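Side-chain contacts in 3-carboxy-cis,cis-muconate cycloisomerase (Pseudomonas putida, PDB 1RE5), which is a cycloisomerase of the aspartase/fumarase superfamily, a mainly helical enzyme assembled from four copies of one chain: residues Q26-F31 with I79-A84; E54-A59 with G86-T91; L365-A370 with A428-Q433; Q138-H143 with R440-H445. All coordinates share one frame; numbering follows the deposited sequence.

Contact 1. Residues Q26-F31 with I79-A84; sequences QGMLDF and IPLVKA
Leu81 of helix 78-92 reaches across to Met28 and Leu29, two consecutive residues of helix 21-40. Its CB leaves the backbone toward the other helix, and with CG trans to the backbone N (chi1 177°) the branch is carried outward, where Leu81 CG comes within 4.2 Å of Leu29 CD2. From there CD2 does most of the touching. Leu81 CD2 rests 3.7 Å from Met28 CB, close to the root of that side chain, and, roughly at right angles to that approach, Leu81 CD2 lies 3.9 Å from Leu29 CD2. The methionine also meets it with its far end: the chain bends at chi3 (-86°) and brings Met28 CE to 4.2 Å from the same Leu81 CD2, which is therefore met by both the base and the tip of Met28. Leu29 leaves its helix to one side, and only its tip turns in. All three side chains are buried, and the two helix backbones stay 8.5 Å apart at the CA atoms of Leu29 and Leu81.

Polar order lies elsewhere on helix 21-40. Gln26 NE2 donates to Asp30 OD1 at 2.7 Å, one turn on, in a nearly straight bond (177°) with the acceptor in the amide plane. The same amide also bonds the backbone of Cys57 and Ala59, which fixes its rotation. Leu29 leans on Cys57 and Tyr62 as well, and Phe31 packs on the long helix 106-142. This is apolar helix-to-helix packing in the mainly helical N-terminal part of the aspartase/fumarase fold.

Contact 2. Residues E54-A59 with G86-T91; sequences EAACQA and GKVIAT
The backbones of helix 47-56 and helix 78-92 approach to 6.4 Å between the CA atoms of Ala56 and Ile89, and just past this point segment 54-59 turns off through an inverse gamma turn centred on Cys57. So close an approach goes with the small side chain at the centre: Ala56 points its methyl toward helix 78-92 and makes both contacts itself. Ala56 CB lies 3.7 Å from Val88 CG1 and 3.8 Å from Ile89 CG1, and the two partners reach it from directions roughly at right angles, with 5.2 Å between Val88 CG1 and Ile89 CG1. The methyl thus sits against the gap between two consecutive side chains of one helical turn.

The two partners present themselves differently. Val88 points toward Ala56, and with CG1 trans to the backbone N (chi1 167°) that branch does the touching while CG2 stays farther off. Ile89 heads off beside its partner at first; its CG1, lying beside its own backbone N (chi1 -67°), then brings the methylene rather than the terminal methyl nearest to Ala56. The joint is wholly apolar.

Tyr62 binds the two sides together from a loop, its hydroxyl hydrogen-bonded to Ala56 O while Val88 packs on its side chain. Cys57 lies against Leu29, Glu32 and Ala33 of helix 21-40, and Glu54 forms a salt bridge with Arg37 of that same helix. Helix 47-56 and the turn after it thus pack against both helix 21-40 and helix 78-92, with Ile89 also touching Ala96 in the loop after helix 78-92.

Contact 3. Residues L365-A370 with A428-Q433; sequences LVLAEA and AHYLGQ
Tyr430 OH donates a hydrogen bond to Glu369 OE2; the modelled separation of 2.4 Å between these two atoms is very short, and at this resolution its exact value is doubtful. The carboxylate oxygen arrives at the edge of the ring, near its plane, while the carboxylate itself is turned 69° from that plane. Glu369 gets there with CG trans to its backbone N (chi1 173°) and the chain extended beyond, crossing the tyrosine side chain at about a right angle.

The next residue takes a face of the same ring. Ala370 CB stands over its centre, 3.4 Å from the centroid of the Tyr430 ring and 12° off the normal, a CH-pi contact. Leu367 CD1 adds a looser, oblique approach, 4.3 Å from Tyr430 CD2.

Thr158 touches Glu369 and Tyr430, and Pro159 of strand 159-161 packs on Leu367 and Tyr430. Ala200 and Ala201 of the second subunit touch Tyr430 and Glu369 respectively, while Leu365 and Val366 lean on Met279 and Pro280 of the third, part of the superfamily's GSSxMPxKxNP signature. The contact ties the start of helix 368-378 to the loop before helix 434-449 within the C-terminal part of the aspartase/fumarase fold, where two other subunits adjoin it.

Contact 4. Residues Q138-H143 with R440-H445; sequences QQALKH and RAVSEH
Apolar contacts carry this meeting of helix 106-142 with helix 434-449, and all pass through one methyl. Val442 CG2 lies 4.1 Å from Leu141 CG and 4.4 Å from Ala140 CB, so it rests against two consecutive residues near the C-terminal end of the long helix. The valine directs its CB toward the opposite helix, and its torsion (chi1 172°) sets CG2 beside the backbone N, the branch that touches. Leu141 departs along the flank of the contact and comes nearer only with its branch, meeting the valine at a slant, whereas Ala140 faces it directly. The CA atoms of Leu141 and Val442 are 7.9 Å apart.

Polar ties flank these groups instead of bridging them. His445, one turn beyond Val442, uses NE2 for a hydrogen bond to Asp134, nearly two turns before Ala140 and Leu141, so the same two helices are joined again there. Arg440 makes a weak hydrogen bond to the backbone of Glu223 of the second subunit.

Helix 162-187 lies against both partners: Ala441 touches Ala167, His445 meets Arg177, His143 packs on Leu162, and the His143 backbone bonds that of Gly163.

Overall arrangement
Contacts 1 and 2 adjoin, their centres 10 Å apart, because both use helix 78-92; Gln26 of contact 1 reaches the backbone of Cys57 and Ala59 of contact 2. Contacts 3 and 4 form a second pair on the opposite side of the chain's centre, 22 Å apart between centres and about 7 Å between nearest atoms, and both touch the second subunit. The pairs are well separated: about 65 Å lies between the centres of contacts 1 and 3, and about 47 Å between those of 1 and 4. Along the sequence, contact 3 is nested within the loop closed by contact 4. The pocket holding 2,3-dihydroxy-1,4-dithiobutane shares no residue with any of them.

Contact 1. Residues Q26-F31 with I79-A84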
loop_
_atom_site.group_PDB
_atom_site.type_symbol
_atom_site.label_atom_id
_atom_site.label_comp_id
_atom_site.label_asym_id
_atom_site.label_seq_id
_atom_site.Cartn_x
_atom_site.Cartn_y
_atom_site.Cartn_z
ATOM N N GLN D 26 -1.445 -13.504 -28.179
ATOM C CA GLN D 26 -1.547 -12.772 -29.431
ATOM C C GLN D 26 -0.646 -11.562 -29.498
ATOM O O GLN D 26 -0.056 -11.280 -30.544
ATOM C CB GLN D 26 -2.978 -12.332 -29.699
ATOM C CG GLN D 26 -3.227 -12.013 -31.168
ATOM C CD GLN D 26 -2.865 -13.181 -32.077
ATOM O OE1 GLN D 26 -3.417 -14.294 -31.956
ATOM N NE2 GLN D 26 -1.932 -12.938 -32.995
ATOM N N GLY D 27 -0.546 -10.838 -28.390
ATOM C CA GLY D 27 0.304 -9.659 -28.371
ATOM C C GLY D 27 1.731 -10.007 -28.761
ATOM O O GLY D 27 2.333 -9.340 -29.600
ATOM N N MET D 28 2.274 -11.061 -28.158
ATOM C CA MET D 28 3.638 -11.482 -28.447
ATOM C C MET D 28 3.783 -12.013 -29.878
ATOM O O MET D 28 4.754 -11.698 -30.577
ATOM C CB MET D 28 4.089 -12.539 -27.434
ATOM C CG MET D 28 4.269 -11.993 -26.034
ATOM S SD MET D 28 4.892 -13.207 -24.869
ATOM C CE MET D 28 3.398 -14.007 -24.321
ATOM N N LEU D 29 2.820 -12.812 -30.319
ATOM C CA LEU D 29 2.868 -13.333 -31.673
ATOM C C LEU D 29 2.839 -12.168 -32.661
ATOM O O LEU D 29 3.575 -12.174 -33.655
ATOM C CB LEU D 29 1.698 -14.283 -31.912
ATOM C CG LEU D 29 1.803 -15.538 -31.042
ATOM C CD1 LEU D 29 0.524 -16.371 -31.145
ATOM C CD2 LEU D 29 3.025 -16.335 -31.461
ATOM N N ASP D 30 2.004 -11.169 -32.384
ATOM C CA ASP D 30 1.915 -9.988 -33.246
ATOM C C ASP D 30 3.299 -9.364 -33.383
ATOM O O ASP D 30 3.687 -8.873 -34.455
ATOM C CB ASP D 30 0.955 -8.959 -32.645
ATOM C CG ASP D 30 -0.497 -9.259 -32.964
ATOM O OD1 ASP D 30 -0.830 -10.437 -33.246
ATOM O OD2 ASP D 30 -1.309 -8.310 -32.924
ATOM N N PHE D 31 4.041 -9.381 -32.280
ATOM C CA PHE D 31 5.387 -8.839 -32.266
ATOM C C PHE D 31 6.284 -9.668 -33.182
ATOM O O PHE D 31 6.989 -9.115 -34.028
ATOM C CB PHE D 31 5.956 -8.865 -30.850
ATOM C CG PHE D 31 7.423 -8.546 -30.790
ATOM C CD1 PHE D 31 7.872 -7.229 -30.932
ATOM C CD2 PHE D 31 8.361 -9.570 -30.630
ATOM C CE1 PHE D 31 9.226 -6.933 -30.916
ATOM C CE2 PHE D 31 9.725 -9.282 -30.614
ATOM C CZ PHE D 31 10.159 -7.958 -30.757
ATOM N N ILE D 79 10.314 -17.240 -24.130
ATOM C CA ILE D 79 11.022 -18.415 -24.629
ATOM C C ILE D 79 10.164 -19.664 -24.881
ATOM O O ILE D 79 10.345 -20.334 -25.901
ATOM C CB ILE D 79 12.281 -18.791 -23.763
ATOM C CG1 ILE D 79 11.908 -19.757 -22.653
ATOM C CG2 ILE D 79 12.938 -17.545 -23.208
ATOM C CD1 ILE D 79 13.119 -20.344 -21.958
ATOM N N PRO D 80 9.215 -19.992 -23.987
ATOM C CA PRO D 80 8.440 -21.194 -24.304
ATOM C C PRO D 80 7.536 -20.965 -25.506
ATOM O O PRO D 80 7.250 -21.889 -26.268
ATOM C CB PRO D 80 7.640 -21.444 -23.030
ATOM C CG PRO D 80 8.513 -20.881 -21.977
ATOM C CD PRO D 80 8.950 -19.573 -22.606
ATOM N N LEU D 81 7.081 -19.731 -25.678
ATOM C CA LEU D 81 6.211 -19.423 -26.801
ATOM C C LEU D 81 7.003 -19.488 -28.097
ATOM O O LEU D 81 6.566 -20.112 -29.067
ATOM C CB LEU D 81 5.612 -18.025 -26.664
ATOM C CG LEU D 81 4.755 -17.637 -27.872
ATOM C CD1 LEU D 81 3.555 -18.569 -27.934
ATOM C CD2 LEU D 81 4.311 -16.189 -27.774
ATOM N N VAL D 82 8.163 -18.828 -28.105
ATOM C CA VAL D 82 9.023 -18.796 -29.278
ATOM C C VAL D 82 9.392 -20.215 -29.694
ATOM O O VAL D 82 9.359 -20.543 -30.880
ATOM C CB VAL D 82 10.305 -17.971 -29.013
ATOM C CG1 VAL D 82 11.273 -18.123 -30.175
ATOM C CG2 VAL D 82 9.950 -16.495 -28.843
ATOM N N LYS D 83 9.727 -21.058 -28.725
ATOM C CA LYS D 83 10.068 -22.443 -29.030
ATOM C C LYS D 83 8.869 -23.141 -29.682
ATOM O O LYS D 83 9.009 -23.818 -30.696
ATOM C CB LYS D 83 10.464 -23.188 -27.754
ATOM C CG LYS D 83 10.907 -24.622 -27.984
ATOM C CD LYS D 83 11.318 -25.281 -26.666
ATOM C CE LYS D 83 11.908 -26.678 -26.871
ATOM N NZ LYS D 83 13.157 -26.636 -27.690
ATOM N N ALA D 84 7.688 -22.966 -29.101
ATOM C CA ALA D 84 6.487 -23.587 -29.636
ATOM C C ALA D 84 6.182 -23.039 -31.026
ATOM O O ALA D 84 5.696 -23.762 -31.897
ATOM C CB ALA D 84 5.299 -23.338 -28.699
#

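Contact 2. Residues E54-A59 with G86-T91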
loop_
_atom_site.group_PDB
_atom_site.type_symbol
_atom_site.label_atom_id
_atom_site.label_comp_id
_atom_site.label_asym_id
_atom_site.label_seq_id
_atom_site.Cartn_x
_atom_site.Cartn_y
_atom_site.Cartn_z
ATOM N N GLU D 54 4.043 -15.552 -40.193
ATOM C CA GLU D 54 2.731 -14.933 -39.996
ATOM C C GLU D 54 1.611 -15.960 -39.898
ATOM O O GLU D 54 0.643 -15.767 -39.163
ATOM C CB GLU D 54 2.413 -13.967 -41.132
ATOM C CG GLU D 54 3.377 -12.815 -41.240
ATOM C CD GLU D 54 2.976 -11.824 -42.316
ATOM O OE1 GLU D 54 2.775 -12.250 -43.476
ATOM O OE2 GLU D 54 2.864 -10.617 -41.999
ATOM N N ALA D 55 1.745 -17.054 -40.638
ATOM C CA ALA D 55 0.741 -18.113 -40.637
ATOM C C ALA D 55 0.666 -18.806 -39.286
ATOM O O ALA D 55 -0.374 -19.340 -38.909
ATOM C CB ALA D 55 1.068 -19.132 -41.718
ATOM N N ALA D 56 1.778 -18.803 -38.559
ATOM C CA ALA D 56 1.833 -19.450 -37.255
ATOM C C ALA D 56 1.614 -18.482 -36.086
ATOM O O ALA D 56 1.517 -18.905 -34.936
ATOM C CB ALA D 56 3.166 -20.168 -37.101
ATOM N N CYS D 57 1.535 -17.186 -36.376
ATOM C CA CYS D 57 1.327 -16.188 -35.331
ATOM C C CYS D 57 -0.153 -15.960 -35.000
ATOM O O CYS D 57 -0.663 -14.840 -35.082
ATOM C CB CYS D 57 1.997 -14.867 -35.726
ATOM S SG CYS D 57 3.812 -14.911 -35.608
ATOM N N GLN D 58 -0.828 -17.043 -34.630
ATOM C CA GLN D 58 -2.231 -17.008 -34.252
ATOM C C GLN D 58 -2.343 -17.753 -32.905
ATOM O O GLN D 58 -2.000 -18.932 -32.802
ATOM C CB GLN D 58 -3.083 -17.680 -35.336
ATOM N N ALA D 59 -2.806 -17.050 -31.872
ATOM C CA ALA D 59 -2.936 -17.621 -30.527
ATOM C C ALA D 59 -3.656 -18.958 -30.470
ATOM O O ALA D 59 -3.276 -19.845 -29.708
ATOM C CB ALA D 59 -3.641 -16.627 -29.602
ATOM N N GLY D 86 8.398 -21.963 -33.177
ATOM C CA GLY D 86 9.357 -22.585 -34.070
ATOM C C GLY D 86 8.942 -23.987 -34.491
ATOM O O GLY D 86 9.064 -24.337 -35.669
ATOM N N LYS D 87 8.448 -24.782 -33.540
ATOM C CA LYS D 87 8.019 -26.151 -33.826
ATOM C C LYS D 87 6.782 -26.207 -34.727
ATOM O O LYS D 87 6.481 -27.250 -35.311
ATOM C CB LYS D 87 7.759 -26.905 -32.524
ATOM N N VAL D 88 6.069 -25.090 -34.843
ATOM C CA VAL D 88 4.876 -25.037 -35.686
ATOM C C VAL D 88 5.286 -24.644 -37.098
ATOM O O VAL D 88 4.732 -25.133 -38.085
ATOM C CB VAL D 88 3.836 -24.007 -35.150
ATOM C CG1 VAL D 88 2.766 -23.733 -36.206
ATOM C CG2 VAL D 88 3.172 -24.545 -33.887
ATOM N N ILE D 89 6.263 -23.752 -37.183
ATOM C CA ILE D 89 6.767 -23.295 -38.466
ATOM C C ILE D 89 7.586 -24.409 -39.126
ATOM O O ILE D 89 7.719 -24.444 -40.350
ATOM C CB ILE D 89 7.651 -22.035 -38.289
ATOM C CG1 ILE D 89 6.784 -20.862 -37.830
ATOM C CG2 ILE D 89 8.372 -21.700 -39.588
ATOM C CD1 ILE D 89 7.560 -19.578 -37.607
ATOM N N ALA D 90 8.125 -25.319 -38.314
ATOM C CA ALA D 90 8.936 -26.427 -38.824
ATOM C C ALA D 90 8.089 -27.414 -39.619
ATOM O O ALA D 90 8.540 -27.960 -40.625
ATOM C CB ALA D 90 9.629 -27.146 -37.676
ATOM N N THR D 91 6.862 -27.641 -39.162
ATOM C CA THR D 91 5.942 -28.554 -39.836
ATOM C C THR D 91 5.780 -28.232 -41.323
ATOM O O THR D 91 5.762 -29.131 -42.167
ATOM C CB THR D 91 4.546 -28.504 -39.186
ATOM O OG1 THR D 91 4.624 -29.036 -37.861
ATOM C CG2 THR D 91 3.539 -29.311 -40.001
#

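Contact 3. Residues L365-A370 with A428-Q433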
loop_
_atom_site.group_PDB
_atom_site.type_symbol
_atom_site.label_atom_id
_atom_site.label_comp_id
_atom_site.label_asym_id
_atom_site.label_seq_id
_atom_site.Cartn_x
_atom_site.Cartn_y
_atom_site.Cartn_z
ATOM N N LEU D 365 -32.483 26.086 10.400
ATOM C CA LEU D 365 -31.248 26.554 11.013
ATOM C C LEU D 365 -30.098 26.562 10.020
ATOM O O LEU D 365 -29.124 27.299 10.181
ATOM C CB LEU D 365 -30.888 25.677 12.213
ATOM C CG LEU D 365 -31.758 25.871 13.458
ATOM C CD1 LEU D 365 -31.394 24.855 14.524
ATOM C CD2 LEU D 365 -31.554 27.277 13.991
ATOM N N VAL D 366 -30.216 25.742 8.986
ATOM C CA VAL D 366 -29.178 25.641 7.969
ATOM C C VAL D 366 -29.228 26.847 7.008
ATOM O O VAL D 366 -28.343 27.052 6.174
ATOM C CB VAL D 366 -29.342 24.310 7.184
ATOM C CG1 VAL D 366 -30.171 24.522 5.927
ATOM C CG2 VAL D 366 -27.985 23.730 6.870
ATOM N N LEU D 367 -30.277 27.648 7.147
ATOM C CA LEU D 367 -30.474 28.814 6.311
ATOM C C LEU D 367 -30.325 30.079 7.144
ATOM O O LEU D 367 -30.583 31.177 6.661
ATOM C CB LEU D 367 -31.867 28.758 5.690
ATOM C CG LEU D 367 -31.979 28.511 4.186
ATOM C CD1 LEU D 367 -30.812 27.682 3.708
ATOM C CD2 LEU D 367 -33.318 27.830 3.876
ATOM N N ALA D 368 -29.910 29.925 8.397
ATOM C CA ALA D 368 -29.727 31.070 9.281
ATOM C C ALA D 368 -28.835 32.123 8.631
ATOM O O ALA D 368 -29.115 33.324 8.710
ATOM C CB ALA D 368 -29.111 30.624 10.584
ATOM N N GLU D 369 -27.763 31.658 7.991
ATOM C CA GLU D 369 -26.797 32.523 7.321
ATOM C C GLU D 369 -27.444 33.420 6.251
ATOM O O GLU D 369 -27.166 34.623 6.200
ATOM C CB GLU D 369 -25.684 31.656 6.716
ATOM C CG GLU D 369 -24.688 32.395 5.844
ATOM C CD GLU D 369 -23.681 31.462 5.186
ATOM O OE1 GLU D 369 -22.788 30.955 5.898
ATOM O OE2 GLU D 369 -23.789 31.228 3.961
ATOM N N ALA D 370 -28.309 32.837 5.419
ATOM C CA ALA D 370 -29.001 33.566 4.351
ATOM C C ALA D 370 -29.843 34.715 4.907
ATOM O O ALA D 370 -30.037 35.739 4.246
ATOM C CB ALA D 370 -29.888 32.610 3.558
ATOM N N ALA D 428 -34.275 27.141 -2.304
ATOM C CA ALA D 428 -34.128 27.477 -3.712
ATOM C C ALA D 428 -33.480 28.849 -3.947
ATOM O O ALA D 428 -32.919 29.111 -5.015
ATOM C CB ALA D 428 -35.481 27.423 -4.382
ATOM N N HIS D 429 -33.545 29.714 -2.942
ATOM C CA HIS D 429 -32.994 31.060 -3.050
ATOM C C HIS D 429 -31.611 31.234 -2.431
ATOM O O HIS D 429 -31.126 32.354 -2.278
ATOM C CB HIS D 429 -33.976 32.057 -2.427
ATOM C CG HIS D 429 -35.237 32.228 -3.216
ATOM N ND1 HIS D 429 -35.270 32.879 -4.431
ATOM C CD2 HIS D 429 -36.495 31.776 -2.999
ATOM C CE1 HIS D 429 -36.492 32.814 -4.931
ATOM N NE2 HIS D 429 -37.255 32.149 -4.083
ATOM N N TYR D 430 -30.971 30.130 -2.068
ATOM C CA TYR D 430 -29.645 30.208 -1.482
ATOM C C TYR D 430 -28.764 29.136 -2.106
ATOM O O TYR D 430 -28.043 28.428 -1.414
ATOM C CB TYR D 430 -29.731 30.018 0.030
ATOM C CG TYR D 430 -28.601 30.676 0.787
ATOM C CD1 TYR D 430 -28.324 32.031 0.616
ATOM C CD2 TYR D 430 -27.821 29.951 1.691
ATOM C CE1 TYR D 430 -27.296 32.657 1.324
ATOM C CE2 TYR D 430 -26.788 30.569 2.415
ATOM C CZ TYR D 430 -26.532 31.924 2.223
ATOM O OH TYR D 430 -25.517 32.543 2.921
ATOM N N LEU D 431 -28.831 29.037 -3.429
ATOM C CA LEU D 431 -28.061 28.061 -4.182
ATOM C C LEU D 431 -26.707 28.583 -4.648
ATOM O O LEU D 431 -25.949 27.864 -5.300
ATOM C CB LEU D 431 -28.884 27.585 -5.381
ATOM C CG LEU D 431 -29.726 26.330 -5.132
ATOM C CD1 LEU D 431 -30.220 26.299 -3.697
ATOM C CD2 LEU D 431 -30.871 26.275 -6.117
ATOM N N GLY D 432 -26.395 29.827 -4.311
ATOM C CA GLY D 432 -25.122 30.394 -4.719
ATOM C C GLY D 432 -24.771 30.174 -6.183
ATOM O O GLY D 432 -25.590 30.399 -7.072
ATOM N N GLN D 433 -23.552 29.714 -6.438
ATOM C CA GLN D 433 -23.089 29.481 -7.805
ATOM C C GLN D 433 -23.398 28.084 -8.353
ATOM O O GLN D 433 -22.858 27.682 -9.391
ATOM C CB GLN D 433 -21.578 29.738 -7.898
ATOM C CG GLN D 433 -21.161 31.122 -7.417
ATOM C CD GLN D 433 -21.950 32.225 -8.107
ATOM O OE1 GLN D 433 -21.847 32.408 -9.328
ATOM N NE2 GLN D 433 -22.757 32.957 -7.334
#

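Contact 4. Residues Q138-H143 with R440-H445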
loop_
_atom_site.group_PDB
_atom_site.type_symbol
_atom_site.label_atom_id
_atom_site.label_comp_id
_atom_site.label_asym_id
_atom_site.label_seq_id
_atom_site.Cartn_x
_atom_site.Cartn_y
_atom_site.Cartn_z
ATOM N N GLN D 138 -25.426 15.406 -19.102
ATOM C CA GLN D 138 -26.854 15.637 -19.255
ATOM C C GLN D 138 -27.564 15.688 -17.904
ATOM O O GLN D 138 -28.350 16.591 -17.636
ATOM C CB GLN D 138 -27.460 14.538 -20.116
ATOM C CG GLN D 138 -26.865 14.460 -21.492
ATOM C CD GLN D 138 -27.703 13.629 -22.434
ATOM O OE1 GLN D 138 -27.349 13.455 -23.598
ATOM N NE2 GLN D 138 -28.833 13.117 -21.940
ATOM N N GLN D 139 -27.288 14.699 -17.065
ATOM C CA GLN D 139 -27.864 14.636 -15.727
ATOM C C GLN D 139 -27.508 15.907 -14.945
ATOM O O GLN D 139 -28.335 16.459 -14.236
ATOM C CB GLN D 139 -27.333 13.406 -14.986
ATOM C CG GLN D 139 -27.669 12.079 -15.639
ATOM C CD GLN D 139 -29.126 11.695 -15.472
ATOM O OE1 GLN D 139 -29.499 10.549 -15.701
ATOM N NE2 GLN D 139 -29.958 12.650 -15.070
ATOM N N ALA D 140 -26.271 16.369 -15.074
ATOM C CA ALA D 140 -25.851 17.581 -14.384
ATOM C C ALA D 140 -26.774 18.722 -14.797
ATOM O O ALA D 140 -27.326 19.426 -13.958
ATOM C CB ALA D 140 -24.402 17.918 -14.744
ATOM N N LEU D 141 -26.941 18.903 -16.099
ATOM C CA LEU D 141 -27.814 19.955 -16.602
ATOM C C LEU D 141 -29.247 19.741 -16.147
ATOM O O LEU D 141 -29.886 20.658 -15.645
ATOM C CB LEU D 141 -27.780 19.999 -18.128
ATOM C CG LEU D 141 -26.519 20.575 -18.773
ATOM C CD1 LEU D 141 -26.572 20.322 -20.274
ATOM C CD2 LEU D 141 -26.409 22.059 -18.456
ATOM N N LYS D 142 -29.749 18.527 -16.335
ATOM C CA LYS D 142 -31.111 18.191 -15.953
ATOM C C LYS D 142 -31.429 18.568 -14.519
ATOM O O LYS D 142 -32.522 19.055 -14.241
ATOM C CB LYS D 142 -31.378 16.701 -16.142
ATOM C CG LYS D 142 -32.733 16.252 -15.626
ATOM C CD LYS D 142 -33.078 14.864 -16.143
ATOM C CE LYS D 142 -34.463 14.417 -15.692
ATOM N NZ LYS D 142 -34.820 13.086 -16.245
ATOM N N HIS D 143 -30.490 18.342 -13.606
ATOM C CA HIS D 143 -30.722 18.665 -12.206
ATOM C C HIS D 143 -29.889 19.851 -11.725
ATOM O O HIS D 143 -29.615 19.989 -10.531
ATOM C CB HIS D 143 -30.435 17.445 -11.318
ATOM C CG HIS D 143 -31.382 16.303 -11.525
ATOM N ND1 HIS D 143 -31.116 15.263 -12.390
ATOM C CD2 HIS D 143 -32.599 16.043 -10.990
ATOM C CE1 HIS D 143 -32.126 14.412 -12.377
ATOM N NE2 HIS D 143 -33.039 14.861 -11.536
ATOM N N ARG D 440 -19.959 25.742 -16.114
ATOM C CA ARG D 440 -18.539 25.697 -16.409
ATOM C C ARG D 440 -18.052 24.278 -16.672
ATOM O O ARG D 440 -17.310 24.034 -17.620
ATOM C CB ARG D 440 -17.755 26.291 -15.247
ATOM C CG ARG D 440 -18.118 27.710 -14.915
ATOM C CD ARG D 440 -17.235 28.200 -13.800
ATOM N NE ARG D 440 -16.492 29.392 -14.176
ATOM C CZ ARG D 440 -15.202 29.581 -13.918
ATOM N NH1 ARG D 440 -14.491 28.656 -13.288
ATOM N NH2 ARG D 440 -14.618 30.716 -14.272
ATOM N N ALA D 441 -18.463 23.341 -15.828
ATOM C CA ALA D 441 -18.048 21.952 -15.992
ATOM C C ALA D 441 -18.519 21.363 -17.320
ATOM O O ALA D 441 -17.741 20.716 -18.029
ATOM C CB ALA D 441 -18.572 21.106 -14.833
ATOM N N VAL D 442 -19.794 21.574 -17.648
ATOM C CA VAL D 442 -20.360 21.051 -18.892
ATOM C C VAL D 442 -19.688 21.740 -20.061
ATOM O O VAL D 442 -19.377 21.119 -21.072
ATOM C CB VAL D 442 -21.875 21.288 -18.955
ATOM C CG1 VAL D 442 -22.414 20.918 -20.332
ATOM C CG2 VAL D 442 -22.552 20.457 -17.877
ATOM N N SER D 443 -19.455 23.036 -19.904
ATOM C CA SER D 443 -18.793 23.826 -20.933
ATOM C C SER D 443 -17.444 23.193 -21.288
ATOM O O SER D 443 -17.176 22.856 -22.435
ATOM C CB SER D 443 -18.580 25.247 -20.416
ATOM O OG SER D 443 -17.918 26.033 -21.380
ATOM N N GLU D 444 -16.602 23.029 -20.277
ATOM C CA GLU D 444 -15.289 22.440 -20.450
ATOM C C GLU D 444 -15.365 21.033 -21.056
ATOM O O GLU D 444 -14.485 20.621 -21.810
ATOM C CB GLU D 444 -14.598 22.397 -19.100
ATOM C CG GLU D 444 -13.118 22.496 -19.192
ATOM C CD GLU D 444 -12.481 22.583 -17.831
ATOM O OE1 GLU D 444 -12.529 21.572 -17.078
ATOM O OE2 GLU D 444 -11.941 23.670 -17.517
ATOM N N HIS D 445 -16.414 20.298 -20.712
ATOM C CA HIS D 445 -16.612 18.953 -21.237
ATOM C C HIS D 445 -16.833 19.019 -22.750
ATOM O O HIS D 445 -16.348 18.167 -23.486
ATOM C CB HIS D 445 -17.817 18.283 -20.553
ATOM C CG HIS D 445 -18.358 17.100 -21.297
ATOM N ND1 HIS D 445 -17.650 15.928 -21.459
ATOM C CD2 HIS D 445 -19.529 16.923 -21.955
ATOM C CE1 HIS D 445 -18.362 15.082 -22.184
ATOM N NE2 HIS D 445 -19.505 15.662 -22.498
#